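Local coordinates for protein transcarboxylase 5S subunit (Propionibacterium freudenreichii subsp. shermanii, PDB 1RQB) that transfers the carboxyl group from the biotin of the 1.3S subunit to pyruvate, forming oxaloacetate in the cobalt-dependent transcarboxylase complex, at residues 18-21 and 22-25; 123-126 and 127-130; 280-283 and 284-287. All coordinates share one frame; numbering follows the deposited sequence.

Contact 1 of 3, residues 18-21 and 22-25; sequences EVSE and PREV
Ser20 and Arg23 make a local side-chain contact round the bend between strand 15-19 and strand 23-29. Arg23 NE donates to Ser20 OG at 3.1 Å. The bond is nearly straight, with an N-H...O angle of 168°. The hydroxyl sits at the edge of the guanidinium group, close to its plane. The arginine chain is extended from CG to NE, with CG between the backbone N and the carbonyl carbon (chi1 61°). This carries it back past the Glu21 carbonyl oxygen, 3.3 Å from Arg23 CG. Glu21 bends at chi2 and brings OE1 to 3.6 Å from Arg23 CD. Its carboxylate does not pair with the guanidinium: Glu21 OE1 stays 4.5 Å from Arg23 NE, and the two planes are 44° apart. The Val25 methyl CG2 lies 4.0 Å above one face of the guanidinium, toward its rim.

The polar ends also bind outside the bend. Ser20 OG and Arg23 NH2 both bond to Ile242 O in the last turn of helix 234-243, and Arg23 NH2 also bonds to Val246 O in the loop after it. From Arg23 on, the chain pairs with strand 277-278 (Arg23 and Val25 with Thr278). The bend thus joins strand 15-19, which pairs antiparallel with a strand of the second subunit, to strand 23-29 of the barrel.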
loop_
_atom_site.group_PDB
_atom_site.type_symbol
_atom_site.label_atom_id
_atom_site.label_comp_id
_atom_site.label_asym_id
_atom_site.label_seq_id
_atom_site.Cartn_x
_atom_site.Cartn_y
_atom_site.Cartn_z
ATOM N N GLU A 18 14.639 0.275 -22.935
ATOM C CA GLU A 18 14.756 -1.136 -23.323
ATOM C C GLU A 18 14.152 -1.991 -22.208
ATOM O O GLU A 18 14.436 -1.770 -21.032
ATOM C CB GLU A 18 16.226 -1.482 -23.515
ATOM C CG GLU A 18 16.488 -2.927 -23.878
ATOM C CD GLU A 18 17.928 -3.142 -24.288
ATOM O OE1 GLU A 18 18.299 -2.681 -25.390
ATOM O OE2 GLU A 18 18.689 -3.751 -23.505
ATOM N N VAL A 19 13.304 -2.953 -22.567
ATOM C CA VAL A 19 12.694 -3.822 -21.550
ATOM C C VAL A 19 12.931 -5.281 -21.945
ATOM O O VAL A 19 13.133 -5.589 -23.119
ATOM C CB VAL A 19 11.179 -3.543 -21.377
ATOM C CG1 VAL A 19 10.978 -2.103 -20.916
ATOM C CG2 VAL A 19 10.424 -3.795 -22.686
ATOM N N SER A 20 12.904 -6.173 -20.963
ATOM C CA SER A 20 13.177 -7.593 -21.227
ATOM C C SER A 20 12.081 -8.213 -22.095
ATOM O O SER A 20 10.967 -7.701 -22.203
ATOM C CB SER A 20 13.331 -8.371 -19.909
ATOM O OG SER A 20 12.192 -8.227 -19.077
ATOM N N GLU A 21 12.435 -9.333 -22.715
ATOM C CA GLU A 21 11.520 -10.072 -23.596
ATOM C C GLU A 21 10.364 -10.639 -22.768
ATOM O O GLU A 21 10.503 -10.853 -21.565
ATOM C CB GLU A 21 12.269 -11.237 -24.259
ATOM C CG GLU A 21 12.740 -12.330 -23.293
ATOM C CD GLU A 21 13.852 -11.894 -22.344
ATOM O OE1 GLU A 21 14.157 -12.665 -21.405
ATOM O OE2 GLU A 21 14.430 -10.799 -22.533
ATOM N N PRO A 22 9.200 -10.870 -23.402
ATOM C CA PRO A 22 8.034 -11.426 -22.709
ATOM C C PRO A 22 8.490 -12.716 -22.022
ATOM O O PRO A 22 9.220 -13.507 -22.616
ATOM C CB PRO A 22 7.057 -11.691 -23.848
ATOM C CG PRO A 22 7.361 -10.541 -24.800
ATOM C CD PRO A 22 8.875 -10.531 -24.803
ATOM N N ARG A 23 8.059 -12.943 -20.784
ATOM C CA ARG A 23 8.533 -14.134 -20.064
ATOM C C ARG A 23 7.756 -14.298 -18.756
ATOM O O ARG A 23 7.037 -13.396 -18.331
ATOM C CB ARG A 23 10.020 -13.933 -19.738
ATOM C CG ARG A 23 10.261 -12.707 -18.838
ATOM C CD ARG A 23 11.751 -12.240 -18.781
ATOM N NE ARG A 23 11.879 -11.079 -17.891
ATOM C CZ ARG A 23 12.052 -11.196 -16.580
ATOM N NH1 ARG A 23 12.140 -12.402 -16.060
ATOM N NH2 ARG A 23 12.076 -10.126 -15.777
ATOM N N GLU A 24 7.921 -15.455 -18.120
ATOM C CA GLU A 24 7.270 -15.695 -16.826
ATOM C C GLU A 24 8.222 -15.223 -15.725
ATOM O O GLU A 24 9.431 -15.446 -15.791
ATOM C CB GLU A 24 6.965 -17.184 -16.606
ATOM C CG GLU A 24 6.004 -17.790 -17.597
ATOM C CD GLU A 24 5.682 -19.242 -17.281
ATOM O OE1 GLU A 24 4.753 -19.779 -17.908
ATOM O OE2 GLU A 24 6.355 -19.847 -16.414
ATOM N N VAL A 25 7.666 -14.545 -14.733
ATOM C CA VAL A 25 8.458 -14.061 -13.594
ATOM C C VAL A 25 8.118 -14.953 -12.397
ATOM O O VAL A 25 6.946 -15.223 -12.139
ATOM C CB VAL A 25 8.096 -12.598 -13.247
ATOM C CG1 VAL A 25 8.963 -12.105 -12.087
ATOM C CG2 VAL A 25 8.290 -11.713 -14.465
#

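Contact 2 of 3, residues 123-126 and 127-130; sequences VDKS and AENG
Lys125 and Glu128 lie side by side on the last turn of helix 116-128 and form a salt bridge. Lys125 NZ donates to Glu128 OE1 at 3.1 Å, on the syn side of the carboxylate and 29° out of its plane. A second, weak bond goes from Lys125 NZ to Glu128 OE2 at 3.2 Å. The bend of the lysine chain at chi2 brings its end alongside the Glu128 carboxylate. The glutamate is extended beyond CG, and both chains point outward. Asp124 OD1 lies 3.9 Å from Glu128 OE1. The lysine charge probably offsets this approach of two acids.

Lys125 O is gripped by two donors of one residue. Asn129 N reaches it at 2.9 Å, and Asn129 ND2 also at 2.9 Å. They come from opposite faces of the carbonyl plane. The hydrogen bond from ND2 is bent (140°), and its donor stands above the carbonyl plane. The asparagine thus folds back over the helix end. Ala127 N and Glu128 N keep the regular helical bonds to Val123 O and Asp124 O.

The next shell fixes the Asn129 amide. Its OD1 accepts from Arg88 NH1 of helix 83-93, and its ND2 also donates to Glu448 OE1 of helix 447-455. Trp84 packs against Lys125, Ser126 and Asn129, while Ser126 OG turns back to Phe122 O, one turn earlier.

Gly130 leaves the helix with a positive phi of 122°. Together with two bonds back into the last turn, this makes a Schellman motif. It ends the helix of a beta-alpha-beta unit of the TIM barrel, just before strand 133-136.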
loop_
_atom_site.group_PDB
_atom_site.type_symbol
_atom_site.label_atom_id
_atom_site.label_comp_id
_atom_site.label_asym_id
_atom_site.label_seq_id
_atom_site.Cartn_x
_atom_site.Cartn_y
_atom_site.Cartn_z
ATOM N N VAL A 123 24.112 -25.929 8.689
ATOM C CA VAL A 123 23.662 -26.035 7.295
ATOM C C VAL A 123 23.335 -27.491 6.962
ATOM O O VAL A 123 22.317 -27.780 6.333
ATOM C CB VAL A 123 24.731 -25.473 6.344
ATOM C CG1 VAL A 123 24.374 -25.777 4.908
ATOM C CG2 VAL A 123 24.857 -23.979 6.563
ATOM N N ASP A 124 24.189 -28.411 7.409
ATOM C CA ASP A 124 23.967 -29.842 7.149
ATOM C C ASP A 124 22.624 -30.298 7.724
ATOM O O ASP A 124 21.861 -30.976 7.039
ATOM C CB ASP A 124 25.114 -30.682 7.739
ATOM C CG ASP A 124 24.847 -32.177 7.651
ATOM O OD1 ASP A 124 24.432 -32.769 8.673
ATOM O OD2 ASP A 124 25.037 -32.761 6.559
ATOM N N LYS A 125 22.322 -29.952 8.976
ATOM C CA LYS A 125 21.050 -30.359 9.594
ATOM C C LYS A 125 19.860 -29.648 8.948
ATOM O O LYS A 125 18.783 -30.228 8.819
ATOM C CB LYS A 125 21.068 -30.108 11.110
ATOM C CG LYS A 125 21.895 -31.136 11.872
ATOM C CD LYS A 125 21.246 -32.512 11.689
ATOM C CE LYS A 125 22.033 -33.619 12.355
ATOM N NZ LYS A 125 21.421 -34.950 12.073
ATOM N N SER A 126 20.034 -28.386 8.568
ATOM C CA SER A 126 18.955 -27.657 7.886
ATOM C C SER A 126 18.601 -28.386 6.589
ATOM O O SER A 126 17.432 -28.637 6.298
ATOM C CB SER A 126 19.408 -26.231 7.556
ATOM O OG SER A 126 19.513 -25.450 8.734
ATOM N N ALA A 127 19.621 -28.735 5.810
ATOM C CA ALA A 127 19.411 -29.443 4.538
ATOM C C ALA A 127 18.795 -30.821 4.793
ATOM O O ALA A 127 17.875 -31.249 4.098
ATOM C CB ALA A 127 20.742 -29.603 3.803
ATOM N N GLU A 128 19.307 -31.513 5.799
ATOM C CA GLU A 128 18.821 -32.862 6.126
ATOM C C GLU A 128 17.339 -32.824 6.503
ATOM O O GLU A 128 16.589 -33.749 6.192
ATOM C CB GLU A 128 19.618 -33.427 7.299
ATOM C CG GLU A 128 19.283 -34.858 7.657
ATOM C CD GLU A 128 20.045 -35.323 8.881
ATOM O OE1 GLU A 128 21.247 -34.995 8.991
ATOM O OE2 GLU A 128 19.444 -36.017 9.729
ATOM N N ASN A 129 16.920 -31.755 7.174
ATOM C CA ASN A 129 15.527 -31.646 7.629
ATOM C C ASN A 129 14.606 -31.071 6.549
ATOM O O ASN A 129 13.406 -30.918 6.777
ATOM C CB ASN A 129 15.480 -30.842 8.928
ATOM C CG ASN A 129 15.835 -31.699 10.141
ATOM O OD1 ASN A 129 15.085 -32.602 10.503
ATOM N ND2 ASN A 129 16.989 -31.437 10.753
ATOM N N GLY A 130 15.157 -30.768 5.370
ATOM C CA GLY A 130 14.325 -30.287 4.276
ATOM C C GLY A 130 14.555 -28.951 3.581
ATOM O O GLY A 130 13.906 -28.679 2.571
#

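Contact 3 of 3, residues 280-283 and 284-287; sequences NLDY and DRLH
Asp282, Tyr283 and Leu286 carry this contact at the start of helix 283-296. Asp282 is the N-cap. Its OD1 accepts from Arg285 N at 3.1 Å, with an N-H...O angle of 157°. The donor comes from above the carboxylate plane, 53° out of it. CG is anti to the backbone N (chi1 -177°), and this swings the carboxylate over the first turn. Asp284 N is 3.0 Å from the same OD1. The negative charge sits at the helix N-terminus and probably gains from the helix dipole. Arg285 CG packs against the aspartate, 3.6 Å from Asp282 CG, but its guanidinium turns elsewhere. Arg285 NH1 makes a salt bridge with Asp55 OD1.

The backbone of Asp282 takes part as well. Leu286 N donates to Asp282 O at 3.0 Å, in the carbonyl plane, and so the cap residue is tied to the first turn by main chain and side chain alike. His287 N in turn bonds to Tyr283 O.

Leu286 is the buried side chain of the turn. Its CD1 meets Leu281 CB at 3.9 Å and Leu281 CD1 at 4.0 Å, with the two leucines crossing at about a right angle. The same methyl comes obliquely to the Tyr283 ring, 4.2 Å from CD2. Leu281 lies just ahead of the cap, and its apolar contact with Leu286 is on the side away from the carboxylate. Tyr61 and Glu266 of helix 265-271 also pack against Leu286, and Tyr283 rests on Ala269 and Glu270 of that helix.

The whole is an N-cap with an apolar contact between the residue before the cap and the fourth helical residue, the pattern of a hydrophobic staple. Here it starts the helix that follows strand 277-278 at the barrel surface.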
loop_
_atom_site.group_PDB
_atom_site.type_symbol
_atom_site.label_atom_id
_atom_site.label_comp_id
_atom_site.label_asym_id
_atom_site.label_seq_id
_atom_site.Cartn_x
_atom_site.Cartn_y
_atom_site.Cartn_z
ATOM N N ASN A 280 3.106 -17.727 -12.859
ATOM C CA ASN A 280 2.357 -18.980 -13.025
ATOM C C ASN A 280 1.608 -19.289 -11.727
ATOM O O ASN A 280 1.498 -20.445 -11.323
ATOM C CB ASN A 280 3.287 -20.145 -13.402
ATOM C CG ASN A 280 4.301 -20.464 -12.327
ATOM O OD1 ASN A 280 5.245 -19.704 -12.109
ATOM N ND2 ASN A 280 4.118 -21.598 -11.649
ATOM N N LEU A 281 1.091 -18.248 -11.077
ATOM C CA LEU A 281 0.348 -18.449 -9.825
ATOM C C LEU A 281 -1.113 -18.779 -10.136
ATOM O O LEU A 281 -1.685 -18.272 -11.101
ATOM C CB LEU A 281 0.422 -17.201 -8.936
ATOM C CG LEU A 281 1.837 -16.800 -8.500
ATOM C CD1 LEU A 281 1.744 -15.691 -7.484
ATOM C CD2 LEU A 281 2.572 -18.004 -7.915
ATOM N N ASP A 282 -1.695 -19.647 -9.310
ATOM C CA ASP A 282 -3.097 -20.082 -9.415
ATOM C C ASP A 282 -3.930 -19.137 -8.546
ATOM O O ASP A 282 -3.853 -19.190 -7.320
ATOM C CB ASP A 282 -3.202 -21.521 -8.888
ATOM C CG ASP A 282 -4.600 -22.102 -9.007
ATOM O OD1 ASP A 282 -5.577 -21.404 -8.674
ATOM O OD2 ASP A 282 -4.712 -23.277 -9.412
ATOM N N TYR A 283 -4.716 -18.263 -9.180
ATOM C CA TYR A 283 -5.509 -17.254 -8.461
ATOM C C TYR A 283 -6.493 -17.864 -7.459
ATOM O O TYR A 283 -6.747 -17.278 -6.408
ATOM C CB TYR A 283 -6.254 -16.353 -9.450
ATOM C CG TYR A 283 -5.345 -15.358 -10.134
ATOM C CD1 TYR A 283 -5.005 -15.503 -11.475
ATOM C CD2 TYR A 283 -4.815 -14.276 -9.434
ATOM C CE1 TYR A 283 -4.157 -14.590 -12.106
ATOM C CE2 TYR A 283 -3.967 -13.359 -10.055
ATOM C CZ TYR A 283 -3.645 -13.522 -11.389
ATOM O OH TYR A 283 -2.814 -12.618 -12.014
ATOM N N ASP A 284 -7.068 -19.018 -7.774
ATOM C CA ASP A 284 -8.013 -19.639 -6.835
ATOM C C ASP A 284 -7.278 -20.058 -5.559
ATOM O O ASP A 284 -7.808 -19.912 -4.459
ATOM C CB ASP A 284 -8.674 -20.874 -7.433
ATOM C CG ASP A 284 -9.722 -21.464 -6.500
ATOM O OD1 ASP A 284 -10.074 -22.654 -6.658
ATOM O OD2 ASP A 284 -10.201 -20.724 -5.604
ATOM N N ARG A 285 -6.064 -20.587 -5.700
ATOM C CA ARG A 285 -5.294 -20.989 -4.515
ATOM C C ARG A 285 -4.927 -19.739 -3.714
ATOM O O ARG A 285 -5.001 -19.733 -2.487
ATOM C CB ARG A 285 -4.009 -21.738 -4.904
ATOM C CG ARG A 285 -4.212 -23.118 -5.530
ATOM C CD ARG A 285 -4.862 -24.118 -4.560
ATOM N NE ARG A 285 -4.931 -25.433 -5.192
ATOM C CZ ARG A 285 -5.067 -26.587 -4.547
ATOM N NH1 ARG A 285 -5.157 -26.624 -3.225
ATOM N NH2 ARG A 285 -5.082 -27.721 -5.236
ATOM N N LEU A 286 -4.541 -18.679 -4.415
ATOM C CA LEU A 286 -4.166 -17.428 -3.740
ATOM C C LEU A 286 -5.352 -16.894 -2.932
ATOM O O LEU A 286 -5.187 -16.391 -1.821
ATOM C CB LEU A 286 -3.721 -16.372 -4.765
ATOM C CG LEU A 286 -2.470 -16.685 -5.590
ATOM C CD1 LEU A 286 -2.107 -15.484 -6.465
ATOM C CD2 LEU A 286 -1.312 -17.001 -4.652
ATOM N N HIS A 287 -6.550 -16.991 -3.497
ATOM C CA HIS A 287 -7.753 -16.499 -2.812
ATOM C C HIS A 287 -7.967 -17.273 -1.507
ATOM O O HIS A 287 -8.338 -16.698 -0.485
ATOM C CB HIS A 287 -8.966 -16.671 -3.727
ATOM C CG HIS A 287 -10.244 -16.179 -3.129
ATOM N ND1 HIS A 287 -10.545 -14.839 -3.020
ATOM C CD2 HIS A 287 -11.287 -16.845 -2.582
ATOM C CE1 HIS A 287 -11.720 -14.700 -2.432
ATOM N NE2 HIS A 287 -12.192 -15.903 -2.156
#

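In the fold
All three contacts are local, and each lies where a strand or helix begins or ends. None is fully core: contacts 1 and 2 are partly buried and contact 3 is at the surface. Contact 2 sits between neighbouring helices and relies on a carbonyl held by two donors plus an ion pair. In contact 3 a carboxylate caps a helix start and leucines close the turn. Contact 1, at the subunit interface, uses one serine-arginine bond, with no ion pair across it. Contacts 1 and 3 approach to about 4 Å at their nearest atoms. Both lie next to strand 277-278: one pairs with it, the other follows it in the chain. Contact 2 is remote, its centre about 35 Å from that of contact 1.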